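Local coordinates for protein probable fimbrial chaperone YadV (Escherichia coli K-12, PDB 5GHU) that probably acts as a periplasmic chaperone that helps fold and assemble pilin subunits into fimbriae, which could contribute to adhesion to surfaces in particular niches, at residues Arg9-Ser14 against Ile209-Gly214; Asp2-Gly7 against Glu24-Asn29; Leu151-Pro156 against Lys180-Phe185. All blocks are in the same frame, centred on the assembly; numbering follows the deposited sequence.

Contact 1. Residues Arg9-Ser14 against Ile209-Gly214; sequences RVIYKS and INDFGG
R9 folds its side chain over the 209-214 loop and lays its guanidinium against I209. The branch methyl CG2 of I209 sits over the centre of one guanidinium face, 3.6 Å from R9 CZ. This is the close part of a contact between domains, where an edge strand of the N-terminal immunoglobulin-like domain meets the turn joining the last two strands of the C-terminal one. Arginine suits the place because its chain, with CG between the backbone N and carbonyl carbon (chi1 67°), is long enough to bend twice more, take CD past N210 O at 3.2 Å and still reach I209. It was modelled in two conformers, so these contacts describe one of its states. Alongside, I11 and D211 cross at about a right angle, with I11 CD1 3.5 Å from D211 OD1. That same carboxylate oxygen is salt-bridged to R123, so the isoleucine packs its aliphatic tip beside an ion pair.

The looser side has no such packing. Two carbonyl oxygens face each other there, and one water donates to both, 3.2 Å from R9 O and 2.9 Å from D211 O.

The loop is braced from within by a type I turn from N210 to G213 and a backbone bond from N210 N to G214 O. N210 OD1 accepts from F212 N (2.8 Å), an Asx turn, and from G214 N (2.9 Å), from opposite faces of the amide plane. At phi 88° a CB on G213 would jam against F212 O, so glycine suits it.

The site is consistent with the inter-domain cleft of PapD-like chaperones, where R9 probably serves the pilin C-terminus. Apolar packing and a water join the segments without a clear direct hydrogen bond; D211 pairs its charge with R123 instead.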
loop_
_atom_site.group_PDB
_atom_site.type_symbol
_atom_site.label_atom_id
_atom_site.label_comp_id
_atom_site.label_asym_id
_atom_site.label_seq_id
_atom_site.Cartn_x
_atom_site.Cartn_y
_atom_site.Cartn_z
ATOM N N ARG A 9 4.552 2.699 -4.463
ATOM C CA ARG A 9 3.110 2.729 -4.658
ATOM C C ARG A 9 2.831 3.645 -5.832
ATOM O O ARG A 9 3.735 4.382 -6.277
ATOM C CB ARG A 9 2.333 3.198 -3.394
ATOM C CG ARG A 9 2.590 4.716 -3.019
ATOM C CD ARG A 9 3.201 4.949 -1.582
ATOM N NE ARG A 9 2.711 4.042 -0.539
ATOM C CZ ARG A 9 1.764 4.194 0.401
ATOM N NH1 ARG A 9 1.673 3.112 1.180
ATOM N NH2 ARG A 9 1.034 5.339 0.671
ATOM N N VAL A 10 1.604 3.582 -6.341
ATOM C CA VAL A 10 1.183 4.445 -7.473
ATOM C C VAL A 10 -0.042 5.231 -7.015
ATOM O O VAL A 10 -0.982 4.651 -6.477
ATOM C CB VAL A 10 0.793 3.596 -8.711
ATOM C CG1 VAL A 10 0.440 4.535 -9.900
ATOM C CG2 VAL A 10 1.901 2.650 -9.090
ATOM N N ILE A 11 -0.053 6.558 -7.225
ATOM C CA ILE A 11 -1.243 7.345 -6.952
ATOM C C ILE A 11 -1.917 7.633 -8.288
ATOM O O ILE A 11 -1.258 8.148 -9.224
ATOM C CB ILE A 11 -0.896 8.681 -6.249
ATOM C CG1 ILE A 11 -0.067 8.424 -4.977
ATOM C CG2 ILE A 11 -2.164 9.481 -5.994
ATOM C CD1 ILE A 11 -0.717 7.459 -3.912
ATOM N N TYR A 12 -3.203 7.261 -8.381
ATOM C CA TYR A 12 -3.982 7.494 -9.613
ATOM C C TYR A 12 -5.063 8.521 -9.261
ATOM O O TYR A 12 -6.056 8.170 -8.658
ATOM C CB TYR A 12 -4.602 6.176 -10.131
ATOM C CG TYR A 12 -5.116 6.315 -11.553
ATOM C CD1 TYR A 12 -6.142 7.187 -11.863
ATOM C CD2 TYR A 12 -4.616 5.509 -12.546
ATOM C CE1 TYR A 12 -6.592 7.331 -13.186
ATOM C CE2 TYR A 12 -5.063 5.616 -13.848
ATOM C CZ TYR A 12 -6.060 6.524 -14.154
ATOM O OH TYR A 12 -6.488 6.631 -15.469
ATOM N N LYS A 13 -4.837 9.799 -9.625
ATOM C CA LYS A 13 -5.843 10.833 -9.357
ATOM C C LYS A 13 -6.918 10.732 -10.388
ATOM O O LYS A 13 -6.645 10.492 -11.555
ATOM C CB LYS A 13 -5.158 12.224 -9.334
ATOM C CG LYS A 13 -4.146 12.306 -8.167
ATOM C CD LYS A 13 -3.562 13.725 -8.118
ATOM C CE LYS A 13 -2.509 13.725 -6.990
ATOM N NZ LYS A 13 -1.907 15.136 -6.868
ATOM N N SER A 14 -8.172 10.909 -9.968
ATOM C CA SER A 14 -9.288 10.590 -10.857
ATOM C C SER A 14 -9.382 11.458 -12.108
ATOM O O SER A 14 -10.004 11.064 -13.110
ATOM C CB SER A 14 -10.601 10.656 -10.074
ATOM O OG SER A 14 -10.880 11.980 -9.650
ATOM N N ILE A 209 3.159 5.782 5.764
ATOM C CA ILE A 209 3.862 5.929 4.480
ATOM C C ILE A 209 3.139 6.947 3.633
ATOM O O ILE A 209 1.932 6.877 3.475
ATOM C CB ILE A 209 3.907 4.589 3.705
ATOM C CG1 ILE A 209 4.564 3.554 4.629
ATOM C CG2 ILE A 209 4.749 4.789 2.405
ATOM C CD1 ILE A 209 4.412 2.129 4.079
ATOM N N ASN A 210 3.892 7.933 3.145
ATOM C CA ASN A 210 3.256 8.948 2.327
ATOM C C ASN A 210 3.197 8.573 0.847
ATOM O O ASN A 210 3.548 7.464 0.432
ATOM C CB ASN A 210 3.922 10.321 2.547
ATOM C CG ASN A 210 5.312 10.403 1.931
ATOM O OD1 ASN A 210 5.625 9.713 0.993
ATOM N ND2 ASN A 210 6.183 11.251 2.525
ATOM N N ASP A 211 2.646 9.475 0.029
ATOM C CA ASP A 211 2.424 9.143 -1.391
ATOM C C ASP A 211 3.677 8.778 -2.156
ATOM O O ASP A 211 3.615 8.156 -3.242
ATOM C CB ASP A 211 1.801 10.322 -2.151
ATOM C CG ASP A 211 0.330 10.577 -1.814
ATOM O OD1 ASP A 211 -0.340 9.692 -1.239
ATOM O OD2 ASP A 211 -0.177 11.657 -2.223
ATOM N N PHE A 212 4.806 9.208 -1.618
ATOM C CA PHE A 212 6.094 9.143 -2.299
ATOM C C PHE A 212 6.918 8.057 -1.669
ATOM O O PHE A 212 8.117 7.906 -2.013
ATOM C CB PHE A 212 6.787 10.548 -2.232
ATOM C CG PHE A 212 5.823 11.678 -2.526
ATOM C CD1 PHE A 212 5.442 11.950 -3.822
ATOM C CD2 PHE A 212 5.205 12.386 -1.493
ATOM C CE1 PHE A 212 4.495 12.963 -4.083
ATOM C CE2 PHE A 212 4.232 13.379 -1.766
ATOM C CZ PHE A 212 3.888 13.645 -3.049
ATOM N N GLY A 213 6.314 7.327 -0.726
ATOM C CA GLY A 213 6.992 6.212 -0.067
ATOM C C GLY A 213 7.791 6.596 1.149
ATOM O O GLY A 213 8.385 5.681 1.777
ATOM N N GLY A 214 7.765 7.877 1.498
ATOM C CA GLY A 214 8.515 8.445 2.622
ATOM C C GLY A 214 7.741 8.245 3.916
ATOM O O GLY A 214 6.567 7.862 3.911
HETATM O O HOH W 1 5.494 6.454 -4.647
#

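Contact 2. Residues Asp2-Gly7 against Glu24-Asn29; sequences DIVISG and ENKGNN
The carbonyl oxygen of E24 takes one strong bond from the N-terminal strand, V4 N donating at 2.8 Å and almost straight (173° at the hydrogen), supplemented by a weaker C-H...O contact from the CA of I3, 3.4 Å from E24 O. E24 N returns a bond of 2.9 Å to V4 O, making V4 and E24 an antiparallel hydrogen-bonded pair, with I3 and N25 the non-hydrogen-bonded pair beside it. A third backbone bond, K26 N to D2 O at 2.9 Å, continues the pairing to where the chain turns off.

The two faces differ. V4 lies on the face with E24, and K26, from the turn beyond the strand, brings its CG to 3.6 Å from V4 CG2 and shields the valine in part, while its amine leads away; the E24 carboxylate turns aside to pair with R22. On the buried face I3 CD1 meets N25 CB at 3.6 Å. N25 has CG anti to its backbone N (chi1 -177°), and its OD1 bonds back to G27 N at 2.9 Å in an Asx turn, while ND2 donates to I62 O; an asparagine can do both at once. The D2 carboxylate carbon CG rests 3.7 Å from G27 CA. A CB on G27 would point at this carboxylate and run into OD2, so glycine suits the place.

Strand 3-5 thus forms an outermost strand of the N-terminal domain's sheet, zipped onto strand 19-25. E94 of strand 86-95 accepts from D2 N and I3 N, and I3 packs inward on L31 and V33 of strand 31-38 and on V92.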
loop_
_atom_site.group_PDB
_atom_site.type_symbol
_atom_site.label_atom_id
_atom_site.label_comp_id
_atom_site.label_asym_id
_atom_site.label_seq_id
_atom_site.Cartn_x
_atom_site.Cartn_y
_atom_site.Cartn_z
ATOM N N ASP A 2 14.617 -9.628 -10.805
ATOM C CA ASP A 2 15.434 -8.805 -11.702
ATOM C C ASP A 2 14.701 -7.575 -12.165
ATOM O O ASP A 2 15.297 -6.536 -12.430
ATOM C CB ASP A 2 15.856 -9.596 -12.926
ATOM C CG ASP A 2 17.013 -10.505 -12.651
ATOM O OD1 ASP A 2 17.706 -10.296 -11.639
ATOM O OD2 ASP A 2 17.228 -11.425 -13.454
ATOM N N ILE A 3 13.396 -7.699 -12.318
ATOM C CA ILE A 3 12.583 -6.540 -12.659
ATOM C C ILE A 3 12.292 -5.699 -11.436
ATOM O O ILE A 3 11.814 -6.196 -10.421
ATOM C CB ILE A 3 11.254 -6.953 -13.320
ATOM C CG1 ILE A 3 11.536 -7.879 -14.508
ATOM C CG2 ILE A 3 10.481 -5.721 -13.749
ATOM C CD1 ILE A 3 12.432 -7.241 -15.618
ATOM N N VAL A 4 12.610 -4.422 -11.542
ATOM C CA VAL A 4 12.383 -3.442 -10.491
ATOM C C VAL A 4 11.349 -2.417 -10.928
ATOM O O VAL A 4 11.418 -1.890 -12.036
ATOM C CB VAL A 4 13.702 -2.740 -10.120
ATOM C CG1 VAL A 4 13.456 -1.673 -9.073
ATOM C CG2 VAL A 4 14.689 -3.781 -9.621
ATOM N N ILE A 5 10.373 -2.145 -10.052
ATOM C CA ILE A 5 9.379 -1.146 -10.286
ATOM C C ILE A 5 9.860 0.172 -9.690
ATOM O O ILE A 5 10.351 0.198 -8.555
ATOM C CB ILE A 5 8.018 -1.549 -9.642
ATOM C CG1 ILE A 5 7.556 -2.903 -10.149
ATOM C CG2 ILE A 5 6.953 -0.464 -9.902
ATOM C CD1 ILE A 5 6.352 -3.452 -9.277
ATOM N N SER A 6 9.716 1.269 -10.426
ATOM C CA SER A 6 10.112 2.587 -9.893
ATOM C C SER A 6 9.005 3.072 -8.978
ATOM O O SER A 6 7.913 3.372 -9.421
ATOM C CB SER A 6 10.350 3.580 -11.002
ATOM O OG SER A 6 11.457 3.146 -11.808
ATOM N N GLY A 7 9.267 3.091 -7.683
ATOM C CA GLY A 7 8.237 3.534 -6.760
ATOM C C GLY A 7 7.662 2.378 -5.975
ATOM O O GLY A 7 7.619 1.249 -6.477
ATOM N N GLU A 24 12.279 -1.641 -14.830
ATOM C CA GLU A 24 13.657 -1.775 -15.307
ATOM C C GLU A 24 14.126 -3.190 -15.063
ATOM O O GLU A 24 13.874 -3.738 -13.998
ATOM C CB GLU A 24 14.592 -0.832 -14.584
ATOM C CG GLU A 24 14.272 0.638 -14.821
ATOM C CD GLU A 24 14.703 1.099 -16.231
ATOM O OE1 GLU A 24 15.622 0.492 -16.808
ATOM O OE2 GLU A 24 14.107 2.065 -16.748
ATOM N N ASN A 25 14.835 -3.750 -16.028
ATOM C CA ASN A 25 15.457 -5.066 -15.883
ATOM C C ASN A 25 16.899 -4.880 -15.437
ATOM O O ASN A 25 17.762 -4.538 -16.239
ATOM C CB ASN A 25 15.368 -5.842 -17.192
ATOM C CG ASN A 25 15.930 -7.256 -17.077
ATOM O OD1 ASN A 25 16.508 -7.620 -16.046
ATOM N ND2 ASN A 25 15.796 -8.043 -18.150
ATOM N N LYS A 26 17.153 -5.075 -14.150
ATOM C CA LYS A 26 18.489 -4.900 -13.581
ATOM C C LYS A 26 19.359 -6.135 -13.782
ATOM O O LYS A 26 20.532 -6.118 -13.422
ATOM C CB LYS A 26 18.409 -4.592 -12.082
ATOM C CG LYS A 26 17.567 -3.371 -11.713
ATOM C CD LYS A 26 18.156 -2.070 -12.253
ATOM C CE LYS A 26 19.484 -1.730 -11.573
ATOM N NZ LYS A 26 20.166 -0.525 -12.143
ATOM N N GLY A 27 18.784 -7.207 -14.341
ATOM C CA GLY A 27 19.466 -8.489 -14.471
ATOM C C GLY A 27 20.330 -8.584 -15.712
ATOM O O GLY A 27 20.461 -7.609 -16.448
ATOM N N ASN A 28 20.908 -9.758 -15.973
ATOM C CA ASN A 28 21.809 -9.895 -17.123
ATOM C C ASN A 28 21.203 -10.580 -18.346
ATOM O O ASN A 28 21.811 -10.618 -19.409
ATOM C CB ASN A 28 23.063 -10.645 -16.705
ATOM C CG ASN A 28 23.778 -9.962 -15.572
ATOM O OD1 ASN A 28 23.918 -10.526 -14.486
ATOM N ND2 ASN A 28 24.216 -8.729 -15.803
ATOM N N ASN A 29 19.999 -11.103 -18.189
ATOM C CA ASN A 29 19.290 -11.754 -19.268
ATOM C C ASN A 29 17.963 -11.070 -19.546
ATOM O O ASN A 29 17.415 -10.409 -18.663
ATOM C CB ASN A 29 19.071 -13.222 -18.916
ATOM C CG ASN A 29 20.351 -13.898 -18.458
ATOM O OD1 ASN A 29 21.375 -13.845 -19.147
ATOM N ND2 ASN A 29 20.305 -14.517 -17.281
#

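Contact 3. Residues Leu151-Pro156 against Lys180-Phe185; sequences LRVTNP and KMIAPF
This is strand-to-loop packing within the immunoglobulin-like C-terminal domain: the end of strand 150-155 lies against the irregular segment 180-185 that leads into strand 186-191, its antiparallel neighbour. The touching parts run 39° apart, and they close up where N155 begins to pair with S186 in the sheet.

Two buried side chains do most of the work. I182 has CG1 anti to its backbone N (chi1 -178°) and reaches out with its terminal methyl: CD1 lies 3.3 Å from V153 O and 3.7 Å from N155 CB, with V153 CG1 a little farther off at 4.1 Å. A long, branched aliphatic chain can thus pack against the strand backbone between V153 and N155. N155 serves the polar side. Its amide nitrogen makes two weak hydrogen bonds across the contact, ND2 to A183 O at 3.1 Å and ND2 to I182 O at 3.4 Å, both well bent. OD1 has its strongest partner in T157 OG1, and ND2 also bonds to Y159 O, so asparagine, with both a donor and an acceptor, ties the strand end to the loop and to the chain that follows the strand.

At the exposed rim, F185 takes up a left-handed backbone conformation, and the outer end of its side chain comes back to P156, CE1 standing 3.3 Å from P156 O, which approaches the ring obliquely.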
loop_
_atom_site.group_PDB
_atom_site.type_symbol
_atom_site.label_atom_id
_atom_site.label_comp_id
_atom_site.label_asym_id
_atom_site.label_seq_id
_atom_site.Cartn_x
_atom_site.Cartn_y
_atom_site.Cartn_z
ATOM N N LEU A 151 -4.905 -3.486 19.552
ATOM C CA LEU A 151 -5.397 -2.127 19.469
ATOM C C LEU A 151 -6.493 -2.099 18.441
ATOM O O LEU A 151 -6.375 -2.731 17.395
ATOM C CB LEU A 151 -4.324 -1.164 19.038
ATOM C CG LEU A 151 -3.160 -1.215 20.017
ATOM C CD1 LEU A 151 -1.992 -0.472 19.427
ATOM C CD2 LEU A 151 -3.607 -0.506 21.258
ATOM N N ARG A 152 -7.532 -1.335 18.741
ATOM C CA ARG A 152 -8.527 -1.024 17.706
ATOM C C ARG A 152 -8.240 0.381 17.190
ATOM O O ARG A 152 -8.038 1.324 17.981
ATOM C CB ARG A 152 -9.934 -1.129 18.268
ATOM C CG ARG A 152 -11.058 -0.786 17.252
ATOM C CD ARG A 152 -11.528 0.673 17.297
ATOM N NE ARG A 152 -12.236 0.951 18.553
ATOM C CZ ARG A 152 -12.971 2.058 18.766
ATOM N NH1 ARG A 152 -13.118 2.981 17.800
ATOM N NH2 ARG A 152 -13.597 2.216 19.945
ATOM N N VAL A 153 -8.185 0.513 15.885
ATOM C CA VAL A 153 -7.761 1.754 15.257
ATOM C C VAL A 153 -8.904 2.202 14.336
ATOM O O VAL A 153 -9.466 1.377 13.612
ATOM C CB VAL A 153 -6.484 1.568 14.440
ATOM C CG1 VAL A 153 -5.885 2.952 13.990
ATOM C CG2 VAL A 153 -5.422 0.824 15.284
ATOM N N THR A 154 -9.252 3.483 14.416
ATOM C CA THR A 154 -10.389 4.018 13.632
ATOM C C THR A 154 -9.868 5.104 12.722
ATOM O O THR A 154 -9.202 6.022 13.192
ATOM C CB THR A 154 -11.426 4.567 14.566
ATOM O OG1 THR A 154 -12.037 3.469 15.272
ATOM C CG2 THR A 154 -12.550 5.281 13.818
ATOM N N ASN A 155 -10.211 4.994 11.441
ATOM C CA ASN A 155 -9.810 5.983 10.412
ATOM C C ASN A 155 -11.017 6.798 10.002
ATOM O O ASN A 155 -11.884 6.254 9.322
ATOM C CB ASN A 155 -9.263 5.223 9.220
ATOM C CG ASN A 155 -8.781 6.155 8.096
ATOM O OD1 ASN A 155 -8.876 7.362 8.171
ATOM N ND2 ASN A 155 -8.203 5.528 7.085
ATOM N N PRO A 156 -11.088 8.035 10.424
ATOM C CA PRO A 156 -12.251 8.899 10.116
ATOM C C PRO A 156 -12.121 9.636 8.780
ATOM O O PRO A 156 -12.995 10.488 8.488
ATOM C CB PRO A 156 -12.247 9.911 11.270
ATOM C CG PRO A 156 -10.744 10.112 11.525
ATOM C CD PRO A 156 -10.085 8.726 11.305
ATOM N N LYS A 180 -1.225 -2.838 10.116
ATOM C CA LYS A 180 -2.004 -3.217 8.927
ATOM C C LYS A 180 -2.446 -1.937 8.288
ATOM O O LYS A 180 -2.701 -0.960 8.973
ATOM C CB LYS A 180 -3.278 -4.001 9.295
ATOM C CG LYS A 180 -3.061 -5.381 9.925
ATOM C CD LYS A 180 -4.473 -5.866 10.265
ATOM C CE LYS A 180 -4.543 -7.138 11.101
ATOM N NZ LYS A 180 -5.976 -7.329 11.475
ATOM N N MET A 181 -2.628 -1.999 6.962
ATOM C CA MET A 181 -3.276 -0.884 6.284
ATOM C C MET A 181 -4.710 -0.705 6.783
ATOM O O MET A 181 -5.428 -1.701 6.995
ATOM C CB MET A 181 -3.232 -1.129 4.758
ATOM C CG MET A 181 -3.883 0.027 4.037
ATOM S SD MET A 181 -3.557 -0.044 2.212
ATOM C CE MET A 181 -4.392 -1.535 1.770
ATOM N N ILE A 182 -5.133 0.545 6.937
ATOM C CA ILE A 182 -6.507 0.810 7.384
ATOM C C ILE A 182 -7.250 1.647 6.325
ATOM O O ILE A 182 -6.767 2.677 5.869
ATOM C CB ILE A 182 -6.546 1.452 8.793
ATOM C CG1 ILE A 182 -8.010 1.669 9.232
ATOM C CG2 ILE A 182 -5.696 2.710 8.923
ATOM C CD1 ILE A 182 -8.114 2.043 10.725
ATOM N N ALA A 183 -8.338 1.061 5.862
ATOM C CA ALA A 183 -9.142 1.693 4.792
ATOM C C ALA A 183 -9.849 2.943 5.254
ATOM O O ALA A 183 -10.093 3.156 6.447
ATOM C CB ALA A 183 -10.148 0.625 4.262
ATOM N N PRO A 184 -10.257 3.782 4.284
ATOM C CA PRO A 184 -11.079 4.968 4.617
ATOM C C PRO A 184 -12.277 4.585 5.458
ATOM O O PRO A 184 -12.918 3.520 5.216
ATOM C CB PRO A 184 -11.547 5.509 3.250
ATOM C CG PRO A 184 -10.400 5.052 2.316
ATOM C CD PRO A 184 -9.908 3.689 2.838
ATOM N N PHE A 185 -12.590 5.445 6.429
ATOM C CA PHE A 185 -13.905 5.298 7.133
ATOM C C PHE A 185 -14.127 3.911 7.695
ATOM O O PHE A 185 -15.230 3.325 7.521
ATOM C CB PHE A 185 -15.088 5.684 6.194
ATOM C CG PHE A 185 -14.979 7.081 5.615
ATOM C CD1 PHE A 185 -14.872 8.208 6.434
ATOM C CD2 PHE A 185 -14.940 7.225 4.244
ATOM C CE1 PHE A 185 -14.802 9.511 5.894
ATOM C CE2 PHE A 185 -14.848 8.506 3.671
ATOM C CZ PHE A 185 -14.785 9.638 4.466
#

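Overall arrangement
Contacts 2 and 3 each belong to one domain, on opposite sides of the chain's centre and with centres 34 Å apart, while contact 1 joins the two domains. In contact 2 strand 3-5 pairs antiparallel with 19-25; after a short link the chain enters strand 9-13, which pairs parallel with 114-123, as in the first-strand switch of this fold, and there contact 1 forms, 21 Å away between centres. Contact 3 lies 18 Å from contact 1 between centres, their nearest atoms about 6 Å apart, and M181 of its loop touches K119 and F121 of the strand that pairs with 9-13. A bound triethylene glycol, probably from crystallisation, lies about 5 Å from the N210 side chain.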